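Local coordinates for protein putative invasin (Yersinia pseudotuberculosis IP 31758, PDB 5N40) that probably mediates bacterial attachment to host cells, as an adhesin that presents a C-type lectin-like domain at the end of a rod of immunoglobulin-like domains, at residues 286-291 against 330-335; 303-308 against 347-352; 237-242 against 291-296. The protein carries 1 engineered substitution. All blocks are in the same frame, centred on the assembly; numbering follows the deposited sequence.

Interaction 1: residues 286-291 against 330-335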
ATOM      1  N   GLN A 286     -33.737  20.141 -19.557  1.00 19.24           N
ATOM      2  CA  GLN A 286     -32.358  20.392 -19.144  1.00 18.16           C
ATOM      3  C   GLN A 286     -31.767  19.176 -18.442  1.00 18.11           C
ATOM      4  O   GLN A 286     -30.649  18.754 -18.748  1.00 18.03           O
ATOM      5  CB  GLN A 286     -32.296  21.624 -18.244  1.00 15.86           C
ATOM      6  CG  GLN A 286     -32.340  22.933 -19.027  1.00 17.89           C
ATOM      7  CD  GLN A 286     -32.668  24.132 -18.170  1.00 18.66           C
ATOM      8  OE1 GLN A 286     -32.978  24.002 -16.989  1.00 20.79           O
ATOM      9  NE2 GLN A 286     -32.599  25.315 -18.765  1.00 20.84           N
ATOM     10  N   LEU A 287     -32.517  18.587 -17.508  1.00 17.75           N
ATOM     11  CA  LEU A 287     -32.037  17.394 -16.819  1.00 16.84           C
ATOM     12  C   LEU A 287     -31.832  16.240 -17.788  1.00 15.34           C
ATOM     13  O   LEU A 287     -30.875  15.473 -17.655  1.00 17.05           O
ATOM     14  CB  LEU A 287     -33.016  16.998 -15.709  1.00 14.35           C
ATOM     15  CG  LEU A 287     -32.980  17.880 -14.465  1.00 17.88           C
ATOM     16  CD1 LEU A 287     -34.205  17.611 -13.607  1.00 19.60           C
ATOM     17  CD2 LEU A 287     -31.697  17.647 -13.666  1.00 17.47           C
ATOM     18  N   VAL A 288     -32.719  16.096 -18.778  1.00 15.95           N
ATOM     19  CA  VAL A 288     -32.556  15.019 -19.746  1.00 17.56           C
ATOM     20  C   VAL A 288     -31.305  15.243 -20.582  1.00 15.81           C
ATOM     21  O   VAL A 288     -30.598  14.289 -20.926  1.00 17.41           O
ATOM     22  CB  VAL A 288     -33.812  14.894 -20.632  1.00 20.63           C
ATOM     23  CG1 VAL A 288     -33.564  13.910 -21.763  1.00 23.10           C
ATOM     24  CG2 VAL A 288     -35.008  14.449 -19.799  1.00 20.88           C
ATOM     25  N   SER A 289     -31.009  16.504 -20.922  1.00 17.65           N
ATOM     26  CA  SER A 289     -29.794  16.794 -21.679  1.00 17.49           C
ATOM     27  C   SER A 289     -28.544  16.446 -20.873  1.00 17.07           C
ATOM     28  O   SER A 289     -27.536  16.015 -21.446  1.00 15.70           O
ATOM     29  CB  SER A 289     -29.765  18.267 -22.095  1.00 21.16           C
ATOM     30  OG  SER A 289     -29.367  19.092 -21.014  1.00 24.16           O
ATOM     31  N   LEU A 290     -28.585  16.634 -19.553  1.00 16.02           N
ATOM     32  CA  LEU A 290     -27.471  16.190 -18.716  1.00 16.51           C
ATOM     33  C   LEU A 290     -27.363  14.667 -18.717  1.00 15.93           C
ATOM     34  O   LEU A 290     -26.261  14.117 -18.852  1.00 17.48           O
ATOM     35  CB  LEU A 290     -27.637  16.727 -17.294  1.00 18.36           C
ATOM     36  CG  LEU A 290     -26.531  16.364 -16.291  1.00 15.05           C
ATOM     37  CD1 LEU A 290     -25.197  16.934 -16.736  1.00 18.35           C
ATOM     38  CD2 LEU A 290     -26.887  16.862 -14.901  1.00 15.87           C
ATOM     39  N   TYR A 291     -28.497  13.967 -18.584  1.00 17.15           N
ATOM     40  CA  TYR A 291     -28.488  12.515 -18.710  1.00 16.38           C
ATOM     41  C   TYR A 291     -27.825  12.078 -20.013  1.00 16.52           C
ATOM     42  O   TYR A 291     -27.014  11.147 -20.031  1.00 16.36           O
ATOM     43  CB  TYR A 291     -29.910  11.946 -18.642  1.00 20.29           C
ATOM     44  CG  TYR A 291     -29.897  10.498 -19.062  1.00 14.00           C
ATOM     45  CD1 TYR A 291     -29.447   9.509 -18.191  1.00 18.44           C
ATOM     46  CD2 TYR A 291     -30.272  10.122 -20.343  1.00 16.83           C
ATOM     47  CE1 TYR A 291     -29.391   8.182 -18.582  1.00 17.66           C
ATOM     48  CE2 TYR A 291     -30.219   8.801 -20.746  1.00 18.60           C
ATOM     49  CZ  TYR A 291     -29.776   7.834 -19.860  1.00 17.31           C
ATOM     50  OH  TYR A 291     -29.711   6.520 -20.251  1.00 17.93           O
ATOM     51  N   GLY A 330     -32.934   8.608 -17.895  1.00 17.60           N
ATOM     52  CA  GLY A 330     -33.475   9.692 -18.692  1.00 21.09           C
ATOM     53  C   GLY A 330     -34.987   9.728 -18.780  1.00 22.67           C
ATOM     54  O   GLY A 330     -35.535  10.633 -19.425  1.00 20.62           O
ATOM     55  N   ASN A 331     -35.678   8.777 -18.163  1.00 25.13           N
ATOM     56  CA  ASN A 331     -37.133   8.800 -18.139  1.00 22.48           C
ATOM     57  C   ASN A 331     -37.632   9.919 -17.228  1.00 28.77           C
ATOM     58  O   ASN A 331     -36.954  10.333 -16.286  1.00 23.20           O
ATOM     59  CB  ASN A 331     -37.671   7.449 -17.666  1.00 24.51           C
ATOM     60  CG  ASN A 331     -37.213   6.301 -18.544  1.00 26.95           C
ATOM     61  OD1 ASN A 331     -36.815   5.245 -18.052  1.00 35.91           O
ATOM     62  ND2 ASN A 331     -37.258   6.508 -19.854  1.00 35.19           N
ATOM     63  N   TYR A 332     -38.831  10.416 -17.522  1.00 23.19           N
ATOM     64  CA  TYR A 332     -39.436  11.473 -16.723  1.00 25.32           C
ATOM     65  C   TYR A 332     -40.926  11.210 -16.593  1.00 31.76           C
ATOM     66  O   TYR A 332     -41.531  10.561 -17.452  1.00 33.20           O
ATOM     67  CB  TYR A 332     -39.197  12.862 -17.329  1.00 24.50           C
ATOM     68  CG  TYR A 332     -39.673  13.013 -18.755  1.00 33.49           C
ATOM     69  CD1 TYR A 332     -38.904  12.551 -19.818  1.00 36.51           C
ATOM     70  CD2 TYR A 332     -40.885  13.628 -19.043  1.00 35.39           C
ATOM     71  CE1 TYR A 332     -39.335  12.691 -21.127  1.00 38.16           C
ATOM     72  CE2 TYR A 332     -41.322  13.774 -20.348  1.00 33.68           C
ATOM     73  CZ  TYR A 332     -40.544  13.304 -21.384  1.00 38.04           C
ATOM     74  OH  TYR A 332     -40.978  13.449 -22.683  1.00 41.82           O
ATOM     75  N   ALA A 333     -41.517  11.719 -15.516  1.00 27.63           N
ATOM     76  CA  ALA A 333     -42.903  11.394 -15.204  1.00 26.68           C
ATOM     77  C   ALA A 333     -43.405  12.334 -14.116  1.00 28.87           C
ATOM     78  O   ALA A 333     -42.687  13.221 -13.645  1.00 24.72           O
ATOM     79  CB  ALA A 333     -43.039   9.931 -14.781  1.00 26.03           C
ATOM     80  N   TYR A 334     -44.673  12.147 -13.747  1.00 31.07           N
ATOM     81  CA  TYR A 334     -45.283  12.817 -12.609  1.00 30.52           C
ATOM     82  C   TYR A 334     -46.200  11.812 -11.923  1.00 32.97           C
ATOM     83  O   TYR A 334     -46.414  10.701 -12.417  1.00 35.21           O
ATOM     84  CB  TYR A 334     -46.052  14.073 -13.033  1.00 34.40           C
ATOM     85  CG  TYR A 334     -47.281  13.779 -13.860  1.00 38.44           C
ATOM     86  CD1 TYR A 334     -47.194  13.608 -15.236  1.00 40.93           C
ATOM     87  CD2 TYR A 334     -48.531  13.670 -13.262  1.00 44.12           C
ATOM     88  CE1 TYR A 334     -48.321  13.336 -15.996  1.00 41.72           C
ATOM     89  CE2 TYR A 334     -49.662  13.399 -14.013  1.00 46.89           C
ATOM     90  CZ  TYR A 334     -49.551  13.232 -15.378  1.00 46.38           C
ATOM     91  OH  TYR A 334     -50.677  12.964 -16.123  1.00 51.43           O
ATOM     92  N   ASN A 335     -46.737  12.199 -10.767  1.00 36.10           N
ATOM     93  CA  ASN A 335     -47.564  11.292  -9.970  1.00 39.45           C
ATOM     94  C   ASN A 335     -48.691  12.089  -9.322  1.00 41.49           C
ATOM     95  O   ASN A 335     -48.494  12.723  -8.280  1.00 35.91           O
ATOM     96  CB  ASN A 335     -46.729  10.569  -8.921  1.00 44.68           C
ATOM     97  CG  ASN A 335     -47.535   9.556  -8.139  1.00 50.59           C
ATOM     98  OD1 ASN A 335     -47.507   9.544  -6.909  1.00 51.09           O
ATOM     99  ND2 ASN A 335     -48.274   8.707  -8.848  1.00 50.91           N
TER
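Gly330 lies flat against one face of the Tyr291 ring. Its CA sits 3.8 Å from the centroid of that ring and 17° off the ring normal, which meets the definition of a CH-pi contact. The backbone N of Gly330 also lies over the middle of the ring, 3.5 Å above its plane, so the N-CA bond of Gly330 lies across the face. A positive phi of 84° carries the chain through this position, and with no side chain on Gly330 the backbone itself can come down onto the aromatic surface. Tyr291 reaches the loop because CG stands anti to the backbone N (chi1 168°); its hydroxyl is engaged elsewhere, with the backbone N of Leu296.

In the C-type lectin-like fold of this domain, the contact lays helix 284-293 beside the loop that enters strand 332-333, a short strand paired through Ala333 with Tyr324 of strand 321-325. No hydrogen bond crosses between the two segments.

One helical turn before Tyr291, Val288 points at the same loop. Its CG2 branch does the touching: it lies 3.9 Å from Gly330 O and 4.3 Å from Tyr332 CD1, meeting the second tyrosine obliquely. Gly330 O itself lies in the plane of the Tyr332 ring, at its edge.

Interaction 2: residues 303-308 against 347-352; sequences AGWPTM and NVSCSL
Asn347 faces Pro306 through a single water. Its ND2 donates to water 1 at 2.8 Å, and that water passes a weak hydrogen bond on to Pro306 O at 3.0 Å. The direct separation of Asn347 ND2 from Pro306 O is 3.8 Å, which leaves the water to make the link. Both ends of the bridge have further partners: the amide nitrogen also binds Gln309 O, and the proline carbonyl also binds Tyr311 OH. The buried polar groups on this side of the contact are thus tied together in a small network.

Two residues on, Ser349 turns the same way and meets the indole of Trp305. With OG anti to the backbone N (chi1 173°), the hydroxyl is carried to the six-membered ring, 3.4 Å from Trp305 CZ3, and Ser349 CB follows at 3.9 Å from that same CZ3. The approach is oblique to the ring; the polar ends are satisfied elsewhere, OG by Lys245 O and Trp305 NE1 by Ala234 O.

Cys350 then fixes the chain covalently through its disulfide with Cys279, just beyond helix 272-278. The C-terminal segment runs past strand 242-245, where Cys350 pairs with Lys245, Ser351 touches Val242 and Leu352 touches Lys245, and beside strand 311-313, while the Trp305 loop fills the position between helix 298-301 and that same strand.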
ATOM      1  N   ALA A 303     -19.836  10.557 -12.595  1.00 16.73           N
ATOM      2  CA  ALA A 303     -19.846  11.752 -11.756  1.00 17.01           C
ATOM      3  C   ALA A 303     -20.135  11.470 -10.292  1.00 15.61           C
ATOM      4  O   ALA A 303     -19.887  12.343  -9.456  1.00 13.99           O
ATOM      5  CB  ALA A 303     -20.880  12.762 -12.273  1.00 14.33           C
ATOM      6  N   GLY A 304     -20.650  10.288  -9.965  1.00 13.29           N
ATOM      7  CA  GLY A 304     -20.894   9.897  -8.597  1.00 13.04           C
ATOM      8  C   GLY A 304     -22.241  10.279  -8.016  1.00 14.83           C
ATOM      9  O   GLY A 304     -22.519   9.913  -6.870  1.00 13.61           O
ATOM     10  N   TRP A 305     -23.105  10.975  -8.756  1.00 13.22           N
ATOM     11  CA  TRP A 305     -24.352  11.433  -8.142  1.00 13.21           C
ATOM     12  C   TRP A 305     -25.285  10.250  -7.871  1.00 15.42           C
ATOM     13  O   TRP A 305     -25.320   9.298  -8.654  1.00 16.05           O
ATOM     14  CB  TRP A 305     -25.067  12.449  -9.031  1.00 15.07           C
ATOM     15  CG  TRP A 305     -24.319  13.717  -9.231  1.00 13.16           C
ATOM     16  CD1 TRP A 305     -23.016  13.957  -8.920  1.00 13.19           C
ATOM     17  CD2 TRP A 305     -24.825  14.927  -9.807  1.00 12.57           C
ATOM     18  NE1 TRP A 305     -22.679  15.244  -9.258  1.00 13.77           N
ATOM     19  CE2 TRP A 305     -23.772  15.861  -9.809  1.00 17.07           C
ATOM     20  CE3 TRP A 305     -26.067  15.309 -10.315  1.00 14.65           C
ATOM     21  CZ2 TRP A 305     -23.921  17.157 -10.294  1.00 15.34           C
ATOM     22  CZ3 TRP A 305     -26.213  16.602 -10.807  1.00 13.08           C
ATOM     23  CH2 TRP A 305     -25.149  17.507 -10.790  1.00 16.26           C
ATOM     24  N   PRO A 306     -26.046  10.278  -6.772  1.00 14.96           N
ATOM     25  CA  PRO A 306     -26.956   9.162  -6.456  1.00 17.17           C
ATOM     26  C   PRO A 306     -28.185   9.194  -7.353  1.00 15.51           C
ATOM     27  O   PRO A 306     -28.872  10.216  -7.439  1.00 19.37           O
ATOM     28  CB  PRO A 306     -27.334   9.417  -4.994  1.00 16.85           C
ATOM     29  CG  PRO A 306     -27.228  10.903  -4.853  1.00 17.24           C
ATOM     30  CD  PRO A 306     -26.086  11.324  -5.734  1.00 15.64           C
ATOM     31  N   THR A 307     -28.493   8.056  -7.981  1.00 16.20           N
ATOM     32  CA  THR A 307     -29.521   8.022  -9.020  1.00 18.30           C
ATOM     33  C   THR A 307     -30.684   7.079  -8.722  1.00 21.09           C
ATOM     34  O   THR A 307     -31.562   6.920  -9.579  1.00 21.03           O
ATOM     35  CB  THR A 307     -28.900   7.638 -10.367  1.00 16.77           C
ATOM     36  OG1 THR A 307     -28.273   6.356 -10.259  1.00 16.68           O
ATOM     37  CG2 THR A 307     -27.892   8.681 -10.823  1.00 18.47           C
ATOM     38  N   MET A 308     -30.732   6.450  -7.547  1.00 20.56           N
ATOM     39  CA  MET A 308     -31.850   5.549  -7.263  1.00 23.79           C
ATOM     40  C   MET A 308     -33.168   6.303  -7.116  1.00 26.12           C
ATOM     41  O   MET A 308     -34.237   5.718  -7.330  1.00 31.71           O
ATOM     42  CB  MET A 308     -31.579   4.732  -5.998  1.00 24.79           C
ATOM     43  CG  MET A 308     -30.564   3.621  -6.190  1.00 38.98           C
ATOM     44  SD  MET A 308     -30.294   2.669  -4.675  1.00 65.83           S
ATOM     45  CE  MET A 308     -29.310   1.305  -5.294  1.00 63.35           C
ATOM     46  N   ASN A 347     -34.700  14.107  -5.035  1.00 17.47           N
ATOM     47  CA  ASN A 347     -33.435  14.815  -5.156  1.00 16.01           C
ATOM     48  C   ASN A 347     -33.634  16.172  -5.814  1.00 17.79           C
ATOM     49  O   ASN A 347     -34.534  16.365  -6.636  1.00 17.92           O
ATOM     50  CB  ASN A 347     -32.446  14.000  -5.987  1.00 14.26           C
ATOM     51  CG  ASN A 347     -31.831  12.847  -5.214  1.00 17.74           C
ATOM     52  OD1 ASN A 347     -31.230  13.043  -4.160  1.00 19.87           O
ATOM     53  ND2 ASN A 347     -31.974  11.637  -5.742  1.00 18.31           N
ATOM     54  N   VAL A 348     -32.763  17.116  -5.462  1.00 16.27           N
ATOM     55  CA  VAL A 348     -32.717  18.415  -6.122  1.00 16.35           C
ATOM     56  C   VAL A 348     -31.284  18.702  -6.554  1.00 17.89           C
ATOM     57  O   VAL A 348     -30.374  18.783  -5.714  1.00 16.75           O
ATOM     58  CB  VAL A 348     -33.250  19.545  -5.225  1.00 20.08           C
ATOM     59  CG1 VAL A 348     -33.132  20.890  -5.927  1.00 19.90           C
ATOM     60  CG2 VAL A 348     -34.698  19.276  -4.851  1.00 17.54           C
ATOM     61  N   SER A 349     -31.091  18.835  -7.862  1.00 15.51           N
ATOM     62  CA  SER A 349     -29.887  19.415  -8.441  1.00 14.36           C
ATOM     63  C   SER A 349     -30.218  20.844  -8.840  1.00 18.27           C
ATOM     64  O   SER A 349     -31.055  21.078  -9.724  1.00 19.80           O
ATOM     65  CB  SER A 349     -29.403  18.609  -9.642  1.00 14.60           C
ATOM     66  OG  SER A 349     -28.323  19.268 -10.287  1.00 15.78           O
ATOM     67  N   CYS A 350     -29.565  21.794  -8.191  1.00 17.33           N
ATOM     68  CA  CYS A 350     -29.839  23.200  -8.432  1.00 16.28           C
ATOM     69  C   CYS A 350     -29.203  23.651  -9.743  1.00 23.03           C
ATOM     70  O   CYS A 350     -28.125  23.183 -10.126  1.00 16.72           O
ATOM     71  CB  CYS A 350     -29.317  24.036  -7.262  1.00 20.71           C
ATOM     72  SG  CYS A 350     -30.204  23.736  -5.677  1.00 23.82           S
ATOM     73  N   SER A 351     -29.893  24.550 -10.442  1.00 19.70           N
ATOM     74  CA  SER A 351     -29.367  25.172 -11.647  1.00 17.10           C
ATOM     75  C   SER A 351     -28.601  26.425 -11.248  1.00 22.95           C
ATOM     76  O   SER A 351     -29.133  27.280 -10.531  1.00 21.69           O
ATOM     77  CB  SER A 351     -30.502  25.514 -12.620  1.00 20.24           C
ATOM     78  OG  SER A 351     -29.995  26.007 -13.848  1.00 25.62           O
ATOM     79  N   LEU A 352     -27.349  26.522 -11.689  1.00 21.38           N
ATOM     80  CA  LEU A 352     -26.463  27.590 -11.232  1.00 24.83           C
ATOM     81  C   LEU A 352     -26.177  28.617 -12.323  1.00 26.33           C
ATOM     82  O   LEU A 352     -26.830  28.659 -13.368  1.00 28.70           O
ATOM     83  CB  LEU A 352     -25.142  27.001 -10.725  1.00 25.11           C
ATOM     84  CG  LEU A 352     -25.241  25.843  -9.730  1.00 21.37           C
ATOM     85  CD1 LEU A 352     -23.846  25.372  -9.376  1.00 25.06           C
ATOM     86  CD2 LEU A 352     -26.010  26.246  -8.484  1.00 27.43           C
ATOM     87  OXT LEU A 352     -25.274  29.441 -12.174  1.00 31.49           O
TER
HETATM   88  O   HOH W   1     -30.941   9.008  -5.573  1.00 18.86           O

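Interaction 3: residues 237-242 against 291-296; sequences LTASGV and YNLYPL
The Tyr294 ring is met obliquely by the branched end of Leu237. Both methyls touch the hydroxyl end of the ring: Leu237 CD2 is 3.9 Å from Tyr294 OH, and Leu237 CD1 is 4.2 Å from Tyr294 CE2. At the edge of this ring, in its plane, lies water 2, hydrogen-bonded to Tyr294 OH at 2.8 Å. The other flat group, Tyr291, has Pro295 CA over one face, 3.5 Å above the plane and offset toward the rim. A nearly straight bond (170°) from Leu296 N to Tyr291 OH, 3.0 Å long, fixes the far end of that ring, so the chain leaving the helix is folded back across the tyrosine.

Water 2 also joins the two segments, because it donates to Thr238 O across 2.6 Å. That carbonyl is approached from a second direction by Leu293, whose CD2 comes within 3.2 Å of Thr238 O, a tight van der Waals contact. The chi1 of Leu293, -140°, is well away from a staggered value, consistent with some strain in fitting this methyl against the strand. The same CD2 packs on Ala239 CB at 4.0 Å. In Tyr294, CG beside the backbone N (chi1 -52°) turns the ring toward Leu237.

Immediately after Ala239 the strand reverses: Ser240 and Gly241, both with positive phi, form the corners of a type I' turn closed by paired backbone hydrogen bonds between Ala239 and Val242. The geometry is that of a two-residue beta-hairpin, strands 236-239 and 242-245, with one strand laid against the C-terminal end of helix 284-293 in the C-type lectin-like domain.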
ATOM      1  N   LEU A 237     -21.934  19.771 -12.788  1.00 14.75           N
ATOM      2  CA  LEU A 237     -21.808  19.265 -14.146  1.00 12.96           C
ATOM      3  C   LEU A 237     -22.436  20.279 -15.095  1.00 12.31           C
ATOM      4  O   LEU A 237     -23.362  20.998 -14.724  1.00 13.66           O
ATOM      5  CB  LEU A 237     -22.493  17.907 -14.317  1.00 14.32           C
ATOM      6  CG  LEU A 237     -21.990  16.746 -13.447  1.00 14.06           C
ATOM      7  CD1 LEU A 237     -22.971  15.588 -13.524  1.00 15.21           C
ATOM      8  CD2 LEU A 237     -20.602  16.298 -13.883  1.00 16.81           C
ATOM      9  N   THR A 238     -21.926  20.339 -16.316  1.00 13.39           N
ATOM     10  CA  THR A 238     -22.430  21.289 -17.301  1.00 12.81           C
ATOM     11  C   THR A 238     -22.870  20.573 -18.570  1.00 14.84           C
ATOM     12  O   THR A 238     -22.192  19.665 -19.061  1.00 17.96           O
ATOM     13  CB  THR A 238     -21.369  22.340 -17.622  1.00 14.19           C
ATOM     14  OG1 THR A 238     -20.984  23.012 -16.412  1.00 18.84           O
ATOM     15  CG2 THR A 238     -21.895  23.363 -18.622  1.00 20.38           C
ATOM     16  N   ALA A 239     -24.008  21.002 -19.111  1.00 18.28           N
ATOM     17  CA  ALA A 239     -24.502  20.472 -20.376  1.00 12.96           C
ATOM     18  C   ALA A 239     -25.073  21.631 -21.183  1.00 16.60           C
ATOM     19  O   ALA A 239     -26.115  22.187 -20.827  1.00 16.78           O
ATOM     20  CB  ALA A 239     -25.547  19.380 -20.159  1.00 18.97           C
ATOM     21  N   SER A 240     -24.358  22.005 -22.242  1.00 20.79           N
ATOM     22  CA  SER A 240     -24.806  23.004 -23.208  0.65 21.21           C
ATOM     23  C   SER A 240     -25.265  24.292 -22.520  1.00 18.88           C
ATOM     24  O   SER A 240     -26.389  24.770 -22.696  1.00 22.69           O
ATOM     25  CB  SER A 240     -25.900  22.408 -24.091  0.65 22.69           C
ATOM     26  OG  SER A 240     -25.375  21.294 -24.795  0.65 17.41           O
ATOM     27  N   GLY A 241     -24.349  24.866 -21.739  1.00 18.42           N
ATOM     28  CA  GLY A 241     -24.580  26.153 -21.118  1.00 19.19           C
ATOM     29  C   GLY A 241     -25.454  26.141 -19.888  1.00 18.81           C
ATOM     30  O   GLY A 241     -25.794  27.215 -19.384  1.00 23.40           O
ATOM     31  N   VAL A 242     -25.834  24.968 -19.388  1.00 20.43           N
ATOM     32  CA  VAL A 242     -26.609  24.841 -18.160  1.00 17.19           C
ATOM     33  C   VAL A 242     -25.747  24.085 -17.159  1.00 17.29           C
ATOM     34  O   VAL A 242     -25.187  23.035 -17.490  1.00 16.16           O
ATOM     35  CB  VAL A 242     -27.950  24.121 -18.404  1.00 18.84           C
ATOM     36  CG1 VAL A 242     -28.794  24.090 -17.129  1.00 17.61           C
ATOM     37  CG2 VAL A 242     -28.726  24.803 -19.533  1.00 18.66           C
ATOM     38  N   TYR A 291     -28.497  13.967 -18.584  1.00 17.15           N
ATOM     39  CA  TYR A 291     -28.488  12.515 -18.710  1.00 16.38           C
ATOM     40  C   TYR A 291     -27.825  12.078 -20.013  1.00 16.52           C
ATOM     41  O   TYR A 291     -27.014  11.147 -20.031  1.00 16.36           O
ATOM     42  CB  TYR A 291     -29.910  11.946 -18.642  1.00 20.29           C
ATOM     43  CG  TYR A 291     -29.897  10.498 -19.062  1.00 14.00           C
ATOM     44  CD1 TYR A 291     -29.447   9.509 -18.191  1.00 18.44           C
ATOM     45  CD2 TYR A 291     -30.272  10.122 -20.343  1.00 16.83           C
ATOM     46  CE1 TYR A 291     -29.391   8.182 -18.582  1.00 17.66           C
ATOM     47  CE2 TYR A 291     -30.219   8.801 -20.746  1.00 18.60           C
ATOM     48  CZ  TYR A 291     -29.776   7.834 -19.860  1.00 17.31           C
ATOM     49  OH  TYR A 291     -29.711   6.520 -20.251  1.00 17.93           O
ATOM     50  N   ASN A 292     -28.183  12.726 -21.128  1.00 16.17           N
ATOM     51  CA  ASN A 292     -27.647  12.324 -22.426  1.00 19.15           C
ATOM     52  C   ASN A 292     -26.132  12.473 -22.488  1.00 18.35           C
ATOM     53  O   ASN A 292     -25.469  11.767 -23.259  1.00 19.31           O
ATOM     54  CB  ASN A 292     -28.305  13.145 -23.535  1.00 18.05           C
ATOM     55  CG  ASN A 292     -29.742  12.734 -23.791  1.00 25.57           C
ATOM     56  OD1 ASN A 292     -30.129  11.589 -23.548  1.00 22.43           O
ATOM     57  ND2 ASN A 292     -30.540  13.665 -24.295  1.00 24.82           N
ATOM     58  N   LEU A 293     -25.566  13.390 -21.702  1.00 18.89           N
ATOM     59  CA  LEU A 293     -24.118  13.525 -21.638  1.00 19.02           C
ATOM     60  C   LEU A 293     -23.491  12.359 -20.880  1.00 18.61           C
ATOM     61  O   LEU A 293     -22.403  11.890 -21.241  1.00 19.71           O
ATOM     62  CB  LEU A 293     -23.763  14.856 -20.978  1.00 25.55           C
ATOM     63  CG  LEU A 293     -22.603  15.673 -21.536  1.00 32.72           C
ATOM     64  CD1 LEU A 293     -22.819  16.003 -23.001  1.00 31.29           C
ATOM     65  CD2 LEU A 293     -22.461  16.952 -20.729  1.00 31.74           C
ATOM     66  N   TYR A 294     -24.166  11.871 -19.838  1.00 15.98           N
ATOM     67  CA  TYR A 294     -23.676  10.776 -18.998  1.00 14.79           C
ATOM     68  C   TYR A 294     -24.755   9.704 -18.893  1.00 16.87           C
ATOM     69  O   TYR A 294     -25.372   9.529 -17.835  1.00 17.32           O
ATOM     70  CB  TYR A 294     -23.293  11.288 -17.608  1.00 15.91           C
ATOM     71  CG  TYR A 294     -22.356  12.473 -17.629  1.00 15.69           C
ATOM     72  CD1 TYR A 294     -20.989  12.300 -17.789  1.00 19.70           C
ATOM     73  CD2 TYR A 294     -22.843  13.768 -17.493  1.00 16.54           C
ATOM     74  CE1 TYR A 294     -20.128  13.392 -17.813  1.00 20.26           C
ATOM     75  CE2 TYR A 294     -21.993  14.858 -17.515  1.00 23.01           C
ATOM     76  CZ  TYR A 294     -20.640  14.667 -17.676  1.00 22.03           C
ATOM     77  OH  TYR A 294     -19.804  15.768 -17.695  1.00 21.22           O
ATOM     78  N   PRO A 295     -25.009   8.966 -19.972  1.00 17.76           N
ATOM     79  CA  PRO A 295     -26.177   8.079 -20.025  1.00 18.14           C
ATOM     80  C   PRO A 295     -25.897   6.741 -19.343  1.00 16.68           C
ATOM     81  O   PRO A 295     -24.793   6.473 -18.873  1.00 16.93           O
ATOM     82  CB  PRO A 295     -26.399   7.914 -21.528  1.00 18.36           C
ATOM     83  CG  PRO A 295     -25.023   7.951 -22.099  1.00 18.39           C
ATOM     84  CD  PRO A 295     -24.226   8.909 -21.221  1.00 17.77           C
ATOM     85  N   LEU A 296     -26.931   5.895 -19.289  1.00 17.24           N
ATOM     86  CA  LEU A 296     -26.778   4.512 -18.823  1.00 16.47           C
ATOM     87  C   LEU A 296     -26.257   4.459 -17.385  1.00 17.01           C
ATOM     88  O   LEU A 296     -25.443   3.604 -17.029  1.00 20.86           O
ATOM     89  CB  LEU A 296     -25.854   3.726 -19.758  1.00 16.00           C
ATOM     90  CG  LEU A 296     -26.082   3.952 -21.251  1.00 16.81           C
ATOM     91  CD1 LEU A 296     -25.032   3.223 -22.044  1.00 18.46           C
ATOM     92  CD2 LEU A 296     -27.485   3.520 -21.677  1.00 17.20           C
TER
HETATM   93  O   HOH W   2     -20.099  18.509 -17.949  1.00 19.71           O

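Overall arrangement
All three contacts lie in the adhesion domain, with centres 11 to 12 Å apart. Helix 284-293 joins interactions 1 and 3: Tyr291 belongs to both, with Gly330 over one ring face and Pro295 over the opposite one. Leu290 then ties the helix to the other two sites, its CD1 lying 3.8 Å from Leu237 CB and its CD2 4.2 Å from Trp305 CZ3. Interactions 2 and 3 meet directly where Trp305 CZ2 packs 3.7 Å from Leu237 CD1. Leu237, Leu290 and Trp305 therefore form one continuous apolar cluster linking hairpin, helix and loop, while the disulfide anchors the C-terminal segment of interaction 2.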